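Long-range contact in T cell receptor gamma chain (Monodelphis domestica, PDB 7L15), which forms the gamma chain of a marsupial gamma mu T cell receptor and probably takes part in antigen recognition: residues I11-N16 against T111-T116. Numbering follows the deposited sequence.
Sequences ISITRN and TRLIVT
Ile11 to Asn16 pairs in parallel with Thr111 to Thr116; the strand axes come within 4.6 Å and lie 10° from parallel. Five backbone hydrogen bonds join Ile11, Ile13 and Arg15 to Arg112, Ile114 and Thr116; Ile114 N to Ile13 O is 2.8 Å. Ile13, Leu113 and Val115 point to the inner face. Leu113 CD1 lies 4.1 Å from Ile13 CB, and Ile13 CG1 meets the methyl CG2 of Thr111 at 4.0 Å. With chi1 at -65°, OG1 of Thr111 lies beside its backbone N and bonds to Pro10 O, with CG2 anti to that N. Arg15 starts on the same face but bends at chi2 (-75°). Ile13 CG2 sits over the centre of one face of the Arg15 guanidinium, 3.5 Å from its plane. Arg15 NH1 bonds to Thr14 O at 2.8 Å, and NE reaches Ser20 O. On the other face the side chains of Thr14 and Ile114 cross at a slant, Thr14 OG1 4.1 Å from Ile114 CD1. Asn16 ND2 bonds to Thr116 O at 3.0 Å from above the carbonyl plane, and also to Ser118 O. Glu208, in the constant-domain loop after strand 201-206, accepts bonds from Ser12 OG and Thr14 N, linking the domains. The pairing is that of strands A' and G in an immunoglobulin V domain. Ile13 and Leu113 pack on strand 21-28 of the opposing sheet, and strand 104-116 continues antiparallel onto strand 93-101.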
loop_
_atom_site.group_PDB
_atom_site.type_symbol
_atom_site.label_atom_id
_atom_site.label_comp_id
_atom_site.label_asym_id
_atom_site.label_seq_id
_atom_site.Cartn_x
_atom_site.Cartn_y
_atom_site.Cartn_z
ATOM N N ILE B 11 1.451 -12.380 -2.871
ATOM C CA ILE B 11 1.311 -11.216 -2.004
ATOM C C ILE B 11 0.847 -11.603 -0.608
ATOM O O ILE B 11 1.006 -10.823 0.333
ATOM C CB ILE B 11 0.356 -10.196 -2.640
ATOM C CG1 ILE B 11 -1.041 -10.785 -2.753
ATOM C CG2 ILE B 11 0.831 -9.853 -4.023
ATOM C CD1 ILE B 11 -2.061 -9.789 -3.259
ATOM N N SER B 12 0.282 -12.795 -0.434
ATOM C CA SER B 12 -0.119 -13.239 0.890
ATOM C C SER B 12 -0.004 -14.752 0.967
ATOM O O SER B 12 0.021 -15.452 -0.051
ATOM C CB SER B 12 -1.542 -12.787 1.231
ATOM O OG SER B 12 -2.480 -13.393 0.354
ATOM N N ILE B 13 0.085 -15.246 2.201
ATOM C CA ILE B 13 0.073 -16.669 2.519
ATOM C C ILE B 13 -0.854 -16.850 3.715
ATOM O O ILE B 13 -0.638 -16.236 4.768
ATOM C CB ILE B 13 1.487 -17.197 2.841
ATOM C CG1 ILE B 13 2.451 -16.897 1.695
ATOM C CG2 ILE B 13 1.469 -18.699 3.127
ATOM C CD1 ILE B 13 3.869 -17.392 1.933
ATOM N N THR B 14 -1.895 -17.664 3.552
ATOM C CA THR B 14 -2.854 -17.928 4.614
ATOM C C THR B 14 -2.653 -19.342 5.136
ATOM O O THR B 14 -2.483 -20.286 4.359
ATOM C CB THR B 14 -4.303 -17.755 4.132
ATOM O OG1 THR B 14 -4.470 -16.452 3.577
ATOM C CG2 THR B 14 -5.273 -17.897 5.296
ATOM N N ARG B 15 -2.659 -19.484 6.457
ATOM C CA ARG B 15 -2.385 -20.776 7.063
ATOM C C ARG B 15 -3.225 -20.928 8.315
ATOM O O ARG B 15 -3.694 -19.943 8.894
ATOM C CB ARG B 15 -0.898 -20.922 7.423
ATOM C CG ARG B 15 0.040 -20.936 6.231
ATOM C CD ARG B 15 -0.020 -22.288 5.501
ATOM N NE ARG B 15 0.913 -22.323 4.379
ATOM C CZ ARG B 15 0.568 -22.105 3.117
ATOM N NH1 ARG B 15 -0.698 -21.850 2.812
ATOM N NH2 ARG B 15 1.487 -22.151 2.160
ATOM N N ASN B 16 -3.388 -22.177 8.740
ATOM C CA ASN B 16 -3.864 -22.490 10.079
ATOM C C ASN B 16 -2.668 -22.728 10.990
ATOM O O ASN B 16 -1.526 -22.832 10.535
ATOM C CB ASN B 16 -4.795 -23.709 10.058
ATOM C CG ASN B 16 -6.112 -23.419 9.352
ATOM O OD1 ASN B 16 -6.431 -24.027 8.323
ATOM N ND2 ASN B 16 -6.885 -22.483 9.905
ATOM N N THR B 111 5.305 -9.732 1.790
ATOM C CA THR B 111 4.228 -10.700 1.699
ATOM C C THR B 111 3.515 -10.769 3.043
ATOM O O THR B 111 4.160 -10.789 4.097
ATOM C CB THR B 111 4.759 -12.079 1.305
ATOM O OG1 THR B 111 5.313 -12.022 -0.015
ATOM C CG2 THR B 111 3.641 -13.090 1.286
ATOM N N ARG B 112 2.188 -10.791 3.021
ATOM C CA ARG B 112 1.437 -10.829 4.268
ATOM C C ARG B 112 1.170 -12.276 4.668
ATOM O O ARG B 112 0.505 -13.026 3.944
ATOM C CB ARG B 112 0.128 -10.048 4.180
ATOM C CG ARG B 112 -0.672 -10.110 5.499
ATOM C CD ARG B 112 -1.947 -9.254 5.481
ATOM N NE ARG B 112 -1.659 -7.838 5.679
ATOM C CZ ARG B 112 -1.430 -7.278 6.866
ATOM N NH1 ARG B 112 -1.444 -8.025 7.970
ATOM N NH2 ARG B 112 -1.177 -5.975 6.952
ATOM N N LEU B 113 1.688 -12.657 5.826
ATOM C CA LEU B 113 1.419 -13.952 6.418
ATOM C C LEU B 113 0.178 -13.826 7.294
ATOM O O LEU B 113 0.124 -12.979 8.190
ATOM C CB LEU B 113 2.630 -14.418 7.223
ATOM C CG LEU B 113 2.511 -15.761 7.909
ATOM C CD1 LEU B 113 2.297 -16.837 6.851
ATOM C CD2 LEU B 113 3.768 -16.040 8.745
ATOM N N ILE B 114 -0.823 -14.650 7.030
ATOM C CA ILE B 114 -2.052 -14.644 7.806
ATOM C C ILE B 114 -2.203 -16.014 8.433
ATOM O O ILE B 114 -2.347 -17.013 7.720
ATOM C CB ILE B 114 -3.273 -14.304 6.943
ATOM C CG1 ILE B 114 -3.069 -12.962 6.243
ATOM C CG2 ILE B 114 -4.550 -14.339 7.799
ATOM C CD1 ILE B 114 -4.088 -12.688 5.158
ATOM N N VAL B 115 -2.160 -16.067 9.757
ATOM C CA VAL B 115 -2.368 -17.304 10.487
ATOM C C VAL B 115 -3.677 -17.161 11.239
ATOM O O VAL B 115 -3.865 -16.204 11.998
ATOM C CB VAL B 115 -1.202 -17.613 11.437
ATOM C CG1 VAL B 115 -1.300 -19.064 11.958
ATOM C CG2 VAL B 115 0.112 -17.387 10.706
ATOM N N THR B 116 -4.584 -18.100 11.020
ATOM C CA THR B 116 -5.882 -18.058 11.671
ATOM C C THR B 116 -6.216 -19.425 12.246
ATOM O O THR B 116 -5.761 -20.465 11.752
ATOM C CB THR B 116 -6.986 -17.600 10.709
ATOM O OG1 THR B 116 -8.246 -17.647 11.386
ATOM C CG2 THR B 116 -7.043 -18.490 9.509
#